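Local coordinates for uncharacterized ATP-binding protein MJECL15 (Methanocaldococcus jannaschii, PDB 3H92), which is of unknown function but probably binds ATP, with a small C-terminal domain probably of the winged-helix kind, at residues Ile54-Lys57 against Ile58-Phe61; Glu22-Glu25 against Glu26-Gly30. One frame throughout, in Å; residues are numbered along the deposited sequence.

Contact 1: residues Ile54-Lys57 against Ile58-Phe61; sequences IKRK and IRIF
Arg59 folds its side chain back over the first turn of helix 56-64, laying its guanidinium flat above Arg56 so that CA of Arg56 stands 3.8 Å from the plane, over the centre of the group. Two torsions bring it there: CG sits in the cramped slot between the backbone N and the carbonyl carbon (chi1 89°), and the chain then bends at chi3. NH2 of Arg59 ends 3.0 Å from O of Ile54, at an angle too poor for a hydrogen bond. A methionine here would probably leave CA of Arg56 without the flat guanidinium that lies over it. The aliphatic pair Ile54 and Ile58 crosses at about a right angle, CG2 of Ile54 lying 4.0 Å from CB of Ile58; Ile54 also packs on Ala39, Leu42 and Phe43 of helix 33-45. Arg56 and Ile60 run side by side in the same direction, with CG of Arg56 3.8 Å from CD1 of Ile60. In the backbone, O of Lys55 takes a nearly straight bond from N of Arg59 (2.8 Å, 168°). Lys55 is the N-cap, and the whole is a helix N-terminus opening into regular i to i+4 bonding.

Contact 2: residues Glu22-Glu25 against Glu26-Gly30; sequences EKVE and EDYEG
Lys23 and Val24 meet Asp27 and Tyr28 in a local, largely surface contact where the long helix 8-27 runs out into the loop before helix 33-45. The motif is a helix C-terminus with a wider, pi-type turn, and its bonding pattern reveals it. N of Glu26 still makes the regular i to i+4 bond to O of Glu22, nearly straight at 171°. One residue on, O of Lys23 is gripped by two amides that arrive from opposite faces of its carbonyl plane: N of Asp27 at 2.8 Å and, five residues along, N of Tyr28 at 2.9 Å. A water lies between O of Glu25 and, in a weak bond, O of Tyr28.

Lys23, bent at chi2 (-54°), curls toward Asp27, and its NZ forms a weak salt bridge, 3.5 Å from OD2 of Asp27. OE1 of Glu22 lies 4.6 Å from OD2 of Asp27, a like-charge approach that the lysine probably eases. Nearer the backbone, CB of Lys23 lies 3.7 Å from CE1 of Tyr28, approaching the ring obliquely. Val24, which also packs on Val36 of helix 33-45, crosses Tyr28 at about a right angle and sets its CG2 in the ring plane, at the edge, 4.0 Å from CD1 of Tyr28.

The two contacts illustrate how a small, mainly helical domain brings the end of one helix against the start of another. Contact 2 comes first along the chain, at the C-terminal end of helix 8-27; contact 1 follows after helix 33-45 and strand 49-50, at the beginning of helix 56-64. Their centres are about 15 Å apart, yet they touch through Phe61, whose CZ lies 3.5 Å from CG2 of Val24 and whose CE1 lies 3.8 Å from CE1 of Tyr28. Helix 33-45 receives side chains from both. Helices 8-27, 33-45 and 56-64 thus touch one another, which, with the three-stranded antiparallel sheet, is consistent with a winged-helix arrangement.

Contact 1: residues Ile54-Lys57 against Ile58-Phe61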
ATOM      1  N   ILE A  54       9.169  -3.898   5.280  1.00 29.96           N
ATOM      2  CA  ILE A  54       8.637  -2.544   5.367  1.00 30.21           C
ATOM      3  C   ILE A  54       8.647  -2.052   6.789  1.00 30.85           C
ATOM      4  O   ILE A  54       8.352  -2.807   7.726  1.00 30.64           O
ATOM      5  CB  ILE A  54       7.186  -2.492   4.801  1.00 31.02           C
ATOM      6  CG1 ILE A  54       7.234  -2.568   3.269  1.00 32.65           C
ATOM      7  CG2 ILE A  54       6.436  -1.229   5.223  1.00 32.29           C
ATOM      8  CD1 ILE A  54       6.036  -3.287   2.679  1.00 36.04           C
ATOM      9  N   LYS A  55       8.961  -0.774   6.944  1.00 30.91           N
ATOM     10  CA  LYS A  55       8.941  -0.157   8.232  1.00 32.09           C
ATOM     11  C   LYS A  55       7.576  -0.280   8.917  1.00 32.65           C
ATOM     12  O   LYS A  55       6.495  -0.192   8.285  1.00 31.94           O
ATOM     13  CB  LYS A  55       9.404   1.298   8.126  1.00 33.50           C
ATOM     14  CG  LYS A  55      10.961   1.465   8.056  1.00 36.63           C
ATOM     15  CD  LYS A  55      11.509   2.723   8.834  1.00 42.36           C
ATOM     16  CE  LYS A  55      12.817   2.401   9.716  1.00 44.99           C
ATOM     17  NZ  LYS A  55      13.314   3.532  10.634  1.00 43.27           N
ATOM     18  N   ARG A  56       7.637  -0.557  10.210  1.00 32.58           N
ATOM     19  CA  ARG A  56       6.449  -0.812  11.016  1.00 34.22           C
ATOM     20  C   ARG A  56       5.428   0.301  10.898  1.00 33.87           C
ATOM     21  O   ARG A  56       4.270   0.057  10.606  1.00 33.57           O
ATOM     22  CB  ARG A  56       6.872  -0.981  12.474  1.00 34.91           C
ATOM     23  CG  ARG A  56       5.769  -0.968  13.507  1.00 39.02           C
ATOM     24  CD  ARG A  56       6.266  -0.287  14.849  1.00 44.26           C
ATOM     25  NE  ARG A  56       6.959   0.999  14.628  1.00 49.19           N
ATOM     26  CZ  ARG A  56       7.460   1.787  15.585  1.00 53.71           C
ATOM     27  NH1 ARG A  56       7.356   1.458  16.872  1.00 56.10           N
ATOM     28  NH2 ARG A  56       8.081   2.926  15.254  1.00 55.53           N
ATOM     29  N   LYS A  57       5.852   1.533  11.126  1.00 34.25           N
ATOM     30  CA  LYS A  57       4.919   2.625  11.118  1.00 34.81           C
ATOM     31  C   LYS A  57       4.150   2.597   9.791  1.00 34.26           C
ATOM     32  O   LYS A  57       2.945   2.835   9.747  1.00 35.21           O
ATOM     33  CB  LYS A  57       5.662   3.946  11.263  1.00 35.79           C
ATOM     34  CG  LYS A  57       5.752   4.528  12.675  1.00 39.39           C
ATOM     35  CD  LYS A  57       6.243   6.052  12.670  1.00 44.19           C
ATOM     36  CE  LYS A  57       7.096   6.419  13.961  1.00 45.53           C
ATOM     37  NZ  LYS A  57       7.805   7.767  13.953  1.00 47.35           N
ATOM     38  N   ILE A  58       4.854   2.294   8.706  1.00 33.02           N
ATOM     39  CA  ILE A  58       4.280   2.368   7.376  1.00 31.96           C
ATOM     40  C   ILE A  58       3.365   1.205   7.188  1.00 31.55           C
ATOM     41  O   ILE A  58       2.249   1.390   6.712  1.00 30.62           O
ATOM     42  CB  ILE A  58       5.362   2.417   6.303  1.00 31.87           C
ATOM     43  CG1 ILE A  58       6.149   3.713   6.482  1.00 34.25           C
ATOM     44  CG2 ILE A  58       4.796   2.411   4.924  1.00 31.54           C
ATOM     45  CD1 ILE A  58       6.886   4.114   5.223  1.00 37.75           C
ATOM     46  N   ARG A  59       3.795   0.015   7.581  1.00 31.10           N
ATOM     47  CA  ARG A  59       2.905  -1.141   7.451  1.00 32.28           C
ATOM     48  C   ARG A  59       1.633  -0.938   8.228  1.00 30.86           C
ATOM     49  O   ARG A  59       0.563  -1.220   7.737  1.00 30.95           O
ATOM     50  CB  ARG A  59       3.552  -2.489   7.855  1.00 32.97           C
ATOM     51  CG  ARG A  59       3.405  -2.852   9.320  1.00 37.39           C
ATOM     52  CD  ARG A  59       3.667  -4.271   9.593  1.00 40.27           C
ATOM     53  NE  ARG A  59       4.570  -4.443  10.723  1.00 42.79           N
ATOM     54  CZ  ARG A  59       5.904  -4.601  10.634  1.00 45.40           C
ATOM     55  NH1 ARG A  59       6.577  -4.798  11.757  1.00 43.55           N
ATOM     56  NH2 ARG A  59       6.598  -4.562   9.465  1.00 45.33           N
ATOM     57  N   ILE A  60       1.762  -0.465   9.449  1.00 30.00           N
ATOM     58  CA  ILE A  60       0.628  -0.254  10.273  1.00 29.45           C
ATOM     59  C   ILE A  60      -0.373   0.668   9.584  1.00 29.96           C
ATOM     60  O   ILE A  60      -1.570   0.406   9.543  1.00 29.31           O
ATOM     61  CB  ILE A  60       1.082   0.356  11.586  1.00 29.97           C
ATOM     62  CG1 ILE A  60       1.651  -0.718  12.488  1.00 29.80           C
ATOM     63  CG2 ILE A  60      -0.069   0.988  12.314  1.00 30.67           C
ATOM     64  CD1 ILE A  60       2.047  -0.177  13.857  1.00 34.27           C
ATOM     65  N   PHE A  61       0.142   1.731   8.991  1.00 30.30           N
ATOM     66  CA  PHE A  61      -0.674   2.710   8.299  1.00 29.94           C
ATOM     67  C   PHE A  61      -1.388   2.156   7.076  1.00 29.85           C
ATOM     68  O   PHE A  61      -2.578   2.334   6.858  1.00 28.53           O
ATOM     69  CB  PHE A  61       0.235   3.881   7.906  1.00 30.46           C
ATOM     70  CG  PHE A  61      -0.445   4.914   7.086  1.00 32.47           C
ATOM     71  CD1 PHE A  61      -1.293   5.827   7.682  1.00 34.24           C
ATOM     72  CD2 PHE A  61      -0.290   4.935   5.694  1.00 34.19           C
ATOM     73  CE1 PHE A  61      -1.968   6.787   6.920  1.00 33.48           C
ATOM     74  CE2 PHE A  61      -0.968   5.856   4.929  1.00 30.77           C
ATOM     75  CZ  PHE A  61      -1.810   6.784   5.538  1.00 33.81           C
TER

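Contact 2: residues Glu22-Glu25 against Glu26-Gly30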
ATOM      1  N   GLU A  22      -2.386  11.430  -1.670  1.00 37.23           N
ATOM      2  CA  GLU A  22      -2.523  12.897  -1.446  1.00 38.27           C
ATOM      3  C   GLU A  22      -2.498  13.211   0.063  1.00 38.38           C
ATOM      4  O   GLU A  22      -1.758  14.092   0.517  1.00 36.77           O
ATOM      5  CB  GLU A  22      -3.788  13.509  -2.090  1.00 38.61           C
ATOM      6  CG  GLU A  22      -4.113  14.924  -1.499  1.00 41.52           C
ATOM      7  CD  GLU A  22      -5.555  15.473  -1.743  1.00 43.81           C
ATOM      8  OE1 GLU A  22      -6.205  15.929  -0.740  1.00 42.54           O
ATOM      9  OE2 GLU A  22      -6.001  15.479  -2.922  1.00 44.40           O
ATOM     10  N   LYS A  23      -3.287  12.451   0.822  1.00 38.57           N
ATOM     11  CA  LYS A  23      -3.345  12.620   2.260  1.00 38.76           C
ATOM     12  C   LYS A  23      -1.949  12.494   2.870  1.00 38.34           C
ATOM     13  O   LYS A  23      -1.556  13.278   3.734  1.00 36.38           O
ATOM     14  CB  LYS A  23      -4.338  11.593   2.857  1.00 39.25           C
ATOM     15  CG  LYS A  23      -5.830  12.023   2.819  1.00 41.63           C
ATOM     16  CD  LYS A  23      -6.022  13.441   3.491  1.00 46.04           C
ATOM     17  CE  LYS A  23      -7.469  13.757   4.050  1.00 47.48           C
ATOM     18  NZ  LYS A  23      -7.489  14.659   5.269  1.00 47.04           N
ATOM     19  N   VAL A  24      -1.199  11.517   2.382  1.00 38.58           N
ATOM     20  CA  VAL A  24       0.101  11.216   2.941  1.00 40.13           C
ATOM     21  C   VAL A  24       1.120  12.306   2.618  1.00 41.60           C
ATOM     22  O   VAL A  24       1.968  12.650   3.478  1.00 42.85           O
ATOM     23  CB  VAL A  24       0.601   9.820   2.488  1.00 40.00           C
ATOM     24  CG1 VAL A  24       2.036   9.618   2.874  1.00 40.37           C
ATOM     25  CG2 VAL A  24      -0.261   8.745   3.117  1.00 38.27           C
ATOM     26  N   GLU A  25       1.039  12.888   1.426  1.00 42.85           N
ATOM     27  CA  GLU A  25       2.009  13.911   1.091  1.00 45.04           C
ATOM     28  C   GLU A  25       1.718  15.205   1.858  1.00 46.47           C
ATOM     29  O   GLU A  25       2.586  15.777   2.509  1.00 46.13           O
ATOM     30  CB  GLU A  25       2.003  14.213  -0.402  1.00 45.55           C
ATOM     31  CG  GLU A  25       2.916  15.412  -0.769  1.00 47.28           C
ATOM     32  CD  GLU A  25       3.378  15.405  -2.235  1.00 49.62           C
ATOM     33  OE1 GLU A  25       4.411  16.087  -2.545  1.00 49.19           O
ATOM     34  OE2 GLU A  25       2.706  14.705  -3.046  1.00 49.61           O
ATOM     35  N   GLU A  26       0.478  15.640   1.762  1.00 48.34           N
ATOM     36  CA  GLU A  26       0.055  16.927   2.283  1.00 50.84           C
ATOM     37  C   GLU A  26      -0.103  16.905   3.783  1.00 52.05           C
ATOM     38  O   GLU A  26       0.421  17.759   4.523  1.00 52.22           O
ATOM     39  CB  GLU A  26      -1.311  17.309   1.671  1.00 50.85           C
ATOM     40  CG  GLU A  26      -1.300  17.444   0.171  1.00 52.11           C
ATOM     41  CD  GLU A  26      -0.211  18.402  -0.280  1.00 55.10           C
ATOM     42  OE1 GLU A  26      -0.011  19.436   0.419  1.00 54.45           O
ATOM     43  OE2 GLU A  26       0.460  18.093  -1.311  1.00 59.25           O
ATOM     44  N   ASP A  27      -0.858  15.911   4.219  1.00 53.72           N
ATOM     45  CA  ASP A  27      -1.594  16.058   5.438  1.00 55.20           C
ATOM     46  C   ASP A  27      -0.921  15.279   6.544  1.00 56.56           C
ATOM     47  O   ASP A  27      -0.719  15.850   7.615  1.00 57.54           O
ATOM     48  CB  ASP A  27      -3.080  15.695   5.224  1.00 55.07           C
ATOM     49  CG  ASP A  27      -3.793  16.616   4.180  1.00 55.15           C
ATOM     50  OD1 ASP A  27      -3.365  17.776   3.934  1.00 55.90           O
ATOM     51  OD2 ASP A  27      -4.823  16.180   3.621  1.00 54.42           O
ATOM     52  N   TYR A  28      -0.529  14.022   6.298  1.00 57.94           N
ATOM     53  CA  TYR A  28       0.131  13.238   7.351  1.00 58.96           C
ATOM     54  C   TYR A  28       1.591  13.589   7.458  1.00 59.34           C
ATOM     55  O   TYR A  28       2.427  13.141   6.647  1.00 59.32           O
ATOM     56  CB  TYR A  28      -0.082  11.744   7.197  1.00 59.16           C
ATOM     57  CG  TYR A  28      -1.541  11.412   7.128  1.00 61.45           C
ATOM     58  CD1 TYR A  28      -2.016  10.528   6.181  1.00 63.56           C
ATOM     59  CD2 TYR A  28      -2.456  12.027   7.974  1.00 63.91           C
ATOM     60  CE1 TYR A  28      -3.349  10.225   6.097  1.00 64.48           C
ATOM     61  CE2 TYR A  28      -3.794  11.746   7.889  1.00 65.92           C
ATOM     62  CZ  TYR A  28      -4.239  10.833   6.945  1.00 66.52           C
ATOM     63  OH  TYR A  28      -5.580  10.518   6.838  1.00 68.29           O
ATOM     64  N   GLU A  29       1.848  14.438   8.464  1.00 59.90           N
ATOM     65  CA  GLU A  29       3.186  14.840   8.906  1.00 60.47           C
ATOM     66  C   GLU A  29       3.911  13.589   9.478  1.00 59.68           C
ATOM     67  O   GLU A  29       5.148  13.469   9.370  1.00 60.25           O
ATOM     68  CB  GLU A  29       3.114  16.005   9.950  1.00 61.15           C
ATOM     69  CG  GLU A  29       4.165  17.182   9.723  1.00 63.79           C
ATOM     70  CD  GLU A  29       4.639  17.955  11.031  1.00 67.89           C
ATOM     71  OE1 GLU A  29       4.917  19.187  10.929  1.00 69.87           O
ATOM     72  OE2 GLU A  29       4.766  17.355  12.145  1.00 70.06           O
ATOM     73  N   GLY A  30       3.136  12.655  10.050  1.00 58.15           N
ATOM     74  CA  GLY A  30       3.680  11.400  10.580  1.00 56.62           C
ATOM     75  C   GLY A  30       4.204  10.382   9.573  1.00 55.03           C
ATOM     76  O   GLY A  30       5.015   9.517   9.944  1.00 55.48           O
TER
HETATM   77  O   HOH W   1       3.097  15.361   5.144  1.00 32.60           O